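Local atomic coordinates of De Novo Protein OR329 (PDB entry 4HXT), a protein that folds as a computationally designed armadillo-type helical-repeat solenoid, probably made as a building block for self-assembling homo-oligomers. Residues D25-A30 and A65-N70; G170-L175 and K206-A211; G86-L91 and K122-A127. One frame throughout, in Å; residues are numbered along the deposited sequence.

In the fold
The three contacts follow one another along the solenoid in the order interaction 1, interaction 3, interaction 2. Interaction 1 joins two longer, nearly parallel helices, 16-30 and 58-71, and is buried; alanine packing is combined there with an asparagine-to-carbonyl hydrogen bond. Interactions 2 and 3 are near copies, 84 residues apart: each sets the start of a short helix (171-178 or 87-94) against the end of another (202-210 or 118-126). Neither has a polar bond across it; a valine methyl packs on helix backbone and small apolar side chains. Interaction 3 is buried near the middle of the chain, whereas interaction 2 is partly exposed. Interactions 1 and 2 lie on opposite sides of the chain's centre.

Interaction 1: residues D25-A30 and A65-N70; sequences DLAEIA and ARALAN
Ala27 and Asn70 meet through a hydrogen bond: ND2 of Asn70 donates to O of Ala27 at 2.8 Å, with an N-H...O angle of 163°. The oxygen lies close to the plane of the Asn70 amide, but the donor approaches from well above the Ala27 carbonyl plane. Beside this bond the two backbones run close, the CA atoms of Ala27 and Ala67 being 3.8 Å apart, and the methyls fill what little space lies between: Ala27 CB sits 3.9 Å from Ala67 CB, and one turn on Ala30 CB rests 3.6 Å from Asn70 CB. Small side chains at these positions let helices 16-30 and 58-71 approach to 8.1 Å between axes at an angle of only 15°, the near-parallel stacking of helices that recur one repeat length apart in an armadillo-type solenoid. Arg66 closes one flank. Its CG stands anti to the backbone N (chi1 177°) and the chain stays extended to NE; the turn at the last torsion then brings NH1 obliquely up to the Ala27 methyl, so near that the detail is doubtful. Further out, Arg108 donates to Asn70 OD1, so both ends of the amide are engaged and its rotation is fixed. The bond from Asn112 ND2 to Ala69 O repeats the Asn70-Ala27 link 42 residues later, against helix 100-113.

Interaction 2: residues G170-L175 and K206-A211; sequences GGVEVL and KAIVDA
Val172 pushes its CG1 methyl against the backbone of Ala207 and Ile208, lying 3.7 Å from Ala207 O and 3.6 Å from Ile208 CA. This is the packing of short helices in two successive armadillo repeats: the first turn of helix 171-178 meets the last turn of helix 202-210, and the solenoid is continued from one unit to the next. The valine is the hub of the contact because its two branches part over the opposing helix. With CG1 anti to its own backbone N (chi1 176°), that methyl reaches between Ile208 and Ala211, while CG2 turns to the alanine methyl, 4.0 Å from Ala207 CB. Ile208 answers with its CG1 methylene, set 3.8 Å from Val172 CG1; its CB itself is directed away from helix 171-178, and the rest of the side chain turns to Ile197 and Ala198. Val167 of helix 160-168 touches both Val172 and Ala207, so the small apolar cluster is shared by three helices. On the other flank the first residue past helix 202-210, Ala211, lays its CB against the backbone of Glu173, 4.0 Å from CA, while Glu173 itself is exposed. The junction before Val172 is sharp and probably sets its approach: Gly170 ends the preceding helix in a Schellman motif with a phi of 77° and at once serves as N-cap of the next. On the outer side of helix 202-210, one turn apart, Lys206 NZ reaches Asp210 OD2 at 3.0 Å, a salt bridge whose hydrogen bond is weak.

Interaction 3: residues G86-L91 and K122-A127; sequences GGVEVL and KAIVDA
The flat group in this contact is the peptide joining Ala123 to Ile124, and the CG1 methyl of Val88 lies over one of its faces, 3.7 Å from Ala123 O and likewise 3.7 Å from Ile124 CA. At the oxygen end of the peptide, Ala123 O takes a weak hydrogen bond from Ala127 N as helix 118-126 runs out. Beside it, Ala127 brings its own CB up to the same valine methyl at 3.8 Å, so Val88 CG1 sits in the notch formed by the peptide face and the Ala127 methyl. Chi1 of Val88 is 170°, which sends CG1 over the peptide and directs CG2 to Ala123 CB, 4.2 Å away. The Ile124 CG1 methylene completes the set at 4.0 Å from Val88 CG1. Beyond it the isoleucine is packed on Ile113 and Ala114, while Val83 of helix 76-84 touches both Val88 and Ala123. The two helices belong to successive armadillo repeats. Gly86 ends helix 76-84 in a Schellman motif and is N-cap of helix 87-94, which probably sets the direction from which the valine arrives. Charge stays at the periphery: Lys122 NZ and Asp126 OD2 form a salt bridge at 3.2 Å whose hydrogen bond is weak, and Lys122 packs on Asp160 of the second subunit, Asp126 on His247, a tag residue of that subunit. With no polar pair across the two segments, cohesion is dispersive and hydrophobic, and the fit depends on the shape of Val88 against a helix end.

Interaction 1: residues D25-A30 and A65-N70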
loop_
_atom_site.group_PDB
_atom_site.type_symbol
_atom_site.label_atom_id
_atom_site.label_comp_id
_atom_site.label_asym_id
_atom_site.label_seq_id
_atom_site.Cartn_x
_atom_site.Cartn_y
_atom_site.Cartn_z
ATOM N N ASP A 25 -17.541 12.021 26.131
ATOM C CA ASP A 25 -18.106 10.705 26.401
ATOM C C ASP A 25 -17.970 9.812 25.171
ATOM O O ASP A 25 -17.729 8.615 25.292
ATOM C CB ASP A 25 -19.580 10.807 26.813
ATOM C CG ASP A 25 -19.762 11.486 28.156
ATOM O OD1 ASP A 25 -18.932 11.254 29.057
ATOM O OD2 ASP A 25 -20.743 12.241 28.318
ATOM N N LEU A 26 -18.118 10.394 23.985
ATOM C CA LEU A 26 -17.984 9.618 22.759
ATOM C C LEU A 26 -16.528 9.188 22.583
ATOM O O LEU A 26 -16.250 8.086 22.112
ATOM C CB LEU A 26 -18.456 10.436 21.552
ATOM C CG LEU A 26 -19.979 10.520 21.392
ATOM C CD1 LEU A 26 -20.349 11.562 20.351
ATOM C CD2 LEU A 26 -20.515 9.151 20.991
ATOM N N ALA A 27 -15.600 10.057 22.971
ATOM C CA ALA A 27 -14.179 9.742 22.865
ATOM C C ALA A 27 -13.873 8.536 23.759
ATOM O O ALA A 27 -13.169 7.607 23.351
ATOM C CB ALA A 27 -13.341 10.946 23.289
ATOM N N GLU A 28 -14.414 8.555 24.976
ATOM C CA GLU A 28 -14.217 7.455 25.917
ATOM C C GLU A 28 -14.808 6.170 25.353
ATOM O O GLU A 28 -14.183 5.114 25.413
ATOM C CB GLU A 28 -14.859 7.788 27.266
ATOM C CG GLU A 28 -13.910 8.465 28.243
ATOM C CD GLU A 28 -14.607 9.436 29.181
ATOM O OE1 GLU A 28 -15.617 9.052 29.808
ATOM O OE2 GLU A 28 -14.136 10.589 29.292
ATOM N N ILE A 29 -16.013 6.264 24.799
ATOM C CA ILE A 29 -16.665 5.101 24.215
ATOM C C ILE A 29 -15.838 4.566 23.048
ATOM O O ILE A 29 -15.742 3.353 22.843
ATOM C CB ILE A 29 -18.083 5.447 23.701
ATOM C CG1 ILE A 29 -18.995 5.792 24.884
ATOM C CG2 ILE A 29 -18.651 4.273 22.913
ATOM C CD1 ILE A 29 -20.426 6.110 24.492
ATOM N N ALA A 30 -15.233 5.480 22.292
ATOM C CA ALA A 30 -14.416 5.104 21.144
ATOM C C ALA A 30 -13.125 4.408 21.559
ATOM O O ALA A 30 -12.573 3.620 20.795
ATOM C CB ALA A 30 -14.099 6.335 20.301
ATOM N N ALA A 65 -11.900 16.491 18.078
ATOM C CA ALA A 65 -10.723 15.911 17.436
ATOM C C ALA A 65 -10.274 14.662 18.200
ATOM O O ALA A 65 -9.882 13.652 17.605
ATOM C CB ALA A 65 -9.592 16.933 17.384
ATOM N N ARG A 66 -10.342 14.736 19.524
ATOM C CA ARG A 66 -9.954 13.619 20.376
ATOM C C ARG A 66 -10.860 12.410 20.127
ATOM O O ARG A 66 -10.396 11.270 20.093
ATOM C CB ARG A 66 -10.023 14.055 21.844
ATOM C CG ARG A 66 -9.703 12.977 22.864
ATOM C CD ARG A 66 -9.426 13.616 24.223
ATOM N NE ARG A 66 -9.346 12.639 25.304
ATOM C CZ ARG A 66 -10.402 12.057 25.863
ATOM N NH1 ARG A 66 -11.625 12.356 25.443
ATOM N NH2 ARG A 66 -10.238 11.174 26.839
ATOM N N ALA A 67 -12.152 12.661 19.952
ATOM C CA ALA A 67 -13.100 11.587 19.698
ATOM C C ALA A 67 -12.823 10.951 18.338
ATOM O O ALA A 67 -12.879 9.735 18.195
ATOM C CB ALA A 67 -14.522 12.124 19.741
ATOM N N LEU A 68 -12.521 11.782 17.343
ATOM C CA LEU A 68 -12.239 11.290 15.998
ATOM C C LEU A 68 -10.927 10.513 15.951
ATOM O O LEU A 68 -10.805 9.528 15.220
ATOM C CB LEU A 68 -12.211 12.460 15.008
ATOM C CG LEU A 68 -13.592 13.027 14.652
ATOM C CD1 LEU A 68 -13.454 14.356 13.910
ATOM C CD2 LEU A 68 -14.347 12.004 13.796
ATOM N N ALA A 69 -9.947 10.955 16.735
ATOM C CA ALA A 69 -8.657 10.281 16.788
ATOM C C ALA A 69 -8.846 8.884 17.371
ATOM O O ALA A 69 -8.209 7.928 16.928
ATOM C CB ALA A 69 -7.676 11.079 17.643
ATOM N N ASN A 70 -9.722 8.772 18.368
ATOM C CA ASN A 70 -9.991 7.482 18.993
ATOM C C ASN A 70 -10.742 6.597 18.009
ATOM O O ASN A 70 -10.509 5.391 17.938
ATOM C CB ASN A 70 -10.807 7.667 20.271
ATOM C CG ASN A 70 -9.969 8.189 21.417
ATOM O OD1 ASN A 70 -8.819 8.585 21.227
ATOM N ND2 ASN A 70 -10.541 8.199 22.615
#

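Interaction 2: residues G170-L175 and K206-A211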
loop_
_atom_site.group_PDB
_atom_site.type_symbol
_atom_site.label_atom_id
_atom_site.label_comp_id
_atom_site.label_asym_id
_atom_site.label_seq_id
_atom_site.Cartn_x
_atom_site.Cartn_y
_atom_site.Cartn_z
ATOM N N GLY A 170 10.589 18.432 2.076
ATOM C CA GLY A 170 11.817 18.626 2.831
ATOM C C GLY A 170 11.808 17.923 4.178
ATOM O O GLY A 170 12.631 18.210 5.051
ATOM N N GLY A 171 10.882 16.988 4.349
ATOM C CA GLY A 171 10.790 16.269 5.603
ATOM C C GLY A 171 11.995 15.423 5.979
ATOM O O GLY A 171 12.294 15.268 7.164
ATOM N N VAL A 172 12.695 14.872 4.991
ATOM C CA VAL A 172 13.850 14.022 5.279
ATOM C C VAL A 172 14.922 14.716 6.120
ATOM O O VAL A 172 15.394 14.167 7.114
ATOM C CB VAL A 172 14.485 13.488 3.979
ATOM C CG1 VAL A 172 15.741 12.697 4.295
ATOM C CG2 VAL A 172 13.479 12.604 3.246
ATOM N N GLU A 173 15.299 15.924 5.716
ATOM C CA GLU A 173 16.304 16.693 6.435
ATOM C C GLU A 173 15.841 16.952 7.862
ATOM O O GLU A 173 16.617 16.833 8.806
ATOM C CB GLU A 173 16.539 18.032 5.731
ATOM C CG GLU A 173 17.530 18.937 6.439
ATOM C CD GLU A 173 17.627 20.311 5.799
ATOM O OE1 GLU A 173 17.927 20.387 4.588
ATOM O OE2 GLU A 173 17.405 21.316 6.508
ATOM N N VAL A 174 14.570 17.306 8.012
ATOM C CA VAL A 174 14.013 17.594 9.326
ATOM C C VAL A 174 14.021 16.343 10.211
ATOM O O VAL A 174 14.435 16.399 11.369
ATOM C CB VAL A 174 12.567 18.147 9.207
ATOM C CG1 VAL A 174 12.033 18.521 10.581
ATOM C CG2 VAL A 174 12.552 19.366 8.293
ATOM N N LEU A 175 13.585 15.216 9.657
ATOM C CA LEU A 175 13.553 13.961 10.406
ATOM C C LEU A 175 14.951 13.523 10.834
ATOM O O LEU A 175 15.124 12.953 11.910
ATOM C CB LEU A 175 12.892 12.856 9.566
ATOM C CG LEU A 175 11.381 13.002 9.310
ATOM C CD1 LEU A 175 10.932 12.011 8.238
ATOM C CD2 LEU A 175 10.604 12.774 10.612
ATOM N N LYS A 206 18.289 8.909 -1.918
ATOM C CA LYS A 206 19.175 10.009 -2.268
ATOM C C LYS A 206 18.980 11.190 -1.302
ATOM O O LYS A 206 19.946 11.817 -0.861
ATOM C CB LYS A 206 18.891 10.418 -3.715
ATOM C CG LYS A 206 19.813 11.467 -4.289
ATOM C CD LYS A 206 19.246 12.853 -4.115
ATOM C CE LYS A 206 19.930 13.828 -5.062
ATOM N NZ LYS A 206 19.360 15.188 -4.921
ATOM N N ALA A 207 17.728 11.486 -0.964
ATOM C CA ALA A 207 17.432 12.584 -0.038
ATOM C C ALA A 207 18.041 12.285 1.339
ATOM O O ALA A 207 18.628 13.162 1.984
ATOM C CB ALA A 207 15.921 12.774 0.086
ATOM N N ILE A 208 17.903 11.041 1.783
ATOM C CA ILE A 208 18.461 10.631 3.069
ATOM C C ILE A 208 19.976 10.795 3.047
ATOM O O ILE A 208 20.568 11.323 3.989
ATOM C CB ILE A 208 18.116 9.161 3.388
ATOM C CG1 ILE A 208 16.607 9.026 3.607
ATOM C CG2 ILE A 208 18.893 8.697 4.624
ATOM C CD1 ILE A 208 16.147 7.613 3.839
ATOM N N VAL A 209 20.599 10.339 1.968
ATOM C CA VAL A 209 22.043 10.457 1.827
ATOM C C VAL A 209 22.475 11.928 1.854
ATOM O O VAL A 209 23.431 12.282 2.550
ATOM C CB VAL A 209 22.531 9.788 0.513
ATOM C CG1 VAL A 209 24.008 10.121 0.260
ATOM C CG2 VAL A 209 22.351 8.274 0.611
ATOM N N ASP A 210 21.762 12.778 1.111
ATOM C CA ASP A 210 22.081 14.206 1.058
ATOM C C ASP A 210 21.966 14.863 2.418
ATOM O O ASP A 210 22.743 15.754 2.752
ATOM C CB ASP A 210 21.151 14.959 0.097
ATOM C CG ASP A 210 21.331 14.551 -1.352
ATOM O OD1 ASP A 210 22.419 14.054 -1.718
ATOM O OD2 ASP A 210 20.377 14.751 -2.132
ATOM N N ALA A 211 20.974 14.444 3.194
ATOM C CA ALA A 211 20.770 15.004 4.520
ATOM C C ALA A 211 21.838 14.506 5.495
ATOM O O ALA A 211 21.872 14.923 6.649
ATOM C CB ALA A 211 19.378 14.633 5.031
#

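Interaction 3: residues G86-L91 and K122-A127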
loop_
_atom_site.group_PDB
_atom_site.type_symbol
_atom_site.label_atom_id
_atom_site.label_comp_id
_atom_site.label_asym_id
_atom_site.label_seq_id
_atom_site.Cartn_x
_atom_site.Cartn_y
_atom_site.Cartn_z
ATOM N N GLY A 86 -15.093 14.110 4.874
ATOM C CA GLY A 86 -14.229 15.262 4.680
ATOM C C GLY A 86 -13.440 15.662 5.915
ATOM O O GLY A 86 -12.936 16.782 6.006
ATOM N N GLY A 87 -13.320 14.739 6.863
ATOM C CA GLY A 87 -12.600 15.018 8.092
ATOM C C GLY A 87 -11.113 15.305 7.979
ATOM O O GLY A 87 -10.564 16.039 8.802
ATOM N N VAL A 88 -10.453 14.735 6.977
ATOM C CA VAL A 88 -9.014 14.938 6.807
ATOM C C VAL A 88 -8.631 16.386 6.495
ATOM O O VAL A 88 -7.726 16.946 7.112
ATOM C CB VAL A 88 -8.459 14.011 5.698
ATOM C CG1 VAL A 88 -7.023 14.391 5.364
ATOM C CG2 VAL A 88 -8.520 12.557 6.162
ATOM N N GLU A 89 -9.325 16.992 5.537
ATOM C CA GLU A 89 -9.047 18.375 5.152
ATOM C C GLU A 89 -9.202 19.296 6.366
ATOM O O GLU A 89 -8.408 20.216 6.569
ATOM C CB GLU A 89 -10.006 18.786 4.027
ATOM C CG GLU A 89 -9.710 20.115 3.345
ATOM C CD GLU A 89 -10.170 21.317 4.151
ATOM O OE1 GLU A 89 -11.228 21.226 4.809
ATOM O OE2 GLU A 89 -9.484 22.361 4.110
ATOM N N VAL A 90 -10.218 19.035 7.183
ATOM C CA VAL A 90 -10.464 19.850 8.369
ATOM C C VAL A 90 -9.399 19.615 9.442
ATOM O O VAL A 90 -8.918 20.558 10.066
ATOM C CB VAL A 90 -11.855 19.556 8.961
ATOM C CG1 VAL A 90 -12.189 20.580 10.040
ATOM C CG2 VAL A 90 -12.904 19.579 7.851
ATOM N N LEU A 91 -9.020 18.359 9.651
ATOM C CA LEU A 91 -8.004 18.051 10.650
ATOM C C LEU A 91 -6.686 18.690 10.253
ATOM O O LEU A 91 -5.924 19.144 11.106
ATOM C CB LEU A 91 -7.829 16.538 10.789
ATOM C CG LEU A 91 -8.992 15.787 11.438
ATOM C CD1 LEU A 91 -8.805 14.294 11.224
ATOM C CD2 LEU A 91 -9.070 16.124 12.929
ATOM N N LYS A 122 -3.509 8.532 1.182
ATOM C CA LYS A 122 -3.615 9.390 0.008
ATOM C C LYS A 122 -4.471 10.615 0.315
ATOM O O LYS A 122 -4.175 11.718 -0.142
ATOM C CB LYS A 122 -4.226 8.618 -1.168
ATOM C CG LYS A 122 -4.455 9.474 -2.410
ATOM C CD LYS A 122 -4.946 8.635 -3.578
ATOM C CE LYS A 122 -5.364 9.510 -4.755
ATOM N NZ LYS A 122 -4.246 10.357 -5.236
ATOM N N ALA A 123 -5.535 10.419 1.090
ATOM C CA ALA A 123 -6.413 11.526 1.450
ATOM C C ALA A 123 -5.612 12.604 2.179
ATOM O O ALA A 123 -5.771 13.799 1.912
ATOM C CB ALA A 123 -7.553 11.025 2.328
ATOM N N ILE A 124 -4.738 12.180 3.088
ATOM C CA ILE A 124 -3.913 13.117 3.843
ATOM C C ILE A 124 -2.933 13.847 2.936
ATOM O O ILE A 124 -2.720 15.050 3.086
ATOM C CB ILE A 124 -3.114 12.402 4.947
ATOM C CG1 ILE A 124 -4.072 11.755 5.948
ATOM C CG2 ILE A 124 -2.205 13.397 5.656
ATOM C CD1 ILE A 124 -3.367 10.887 6.985
ATOM N N VAL A 125 -2.330 13.116 2.003
ATOM C CA VAL A 125 -1.379 13.714 1.071
ATOM C C VAL A 125 -2.073 14.740 0.177
ATOM O O VAL A 125 -1.588 15.859 0.011
ATOM C CB VAL A 125 -0.722 12.644 0.165
ATOM C CG1 VAL A 125 0.175 13.318 -0.866
ATOM C CG2 VAL A 125 0.093 11.667 1.010
ATOM N N ASP A 126 -3.210 14.350 -0.396
ATOM C CA ASP A 126 -3.960 15.232 -1.286
ATOM C C ASP A 126 -4.468 16.477 -0.571
ATOM O O ASP A 126 -4.687 17.510 -1.200
ATOM C CB ASP A 126 -5.141 14.481 -1.918
ATOM C CG ASP A 126 -4.694 13.408 -2.901
ATOM O OD1 ASP A 126 -3.564 13.506 -3.422
ATOM O OD2 ASP A 126 -5.477 12.474 -3.162
ATOM N N ALA A 127 -4.661 16.373 0.741
ATOM C CA ALA A 127 -5.132 17.501 1.533
ATOM C C ALA A 127 -3.954 18.394 1.911
ATOM O O ALA A 127 -4.123 19.388 2.609
ATOM C CB ALA A 127 -5.837 17.001 2.796
#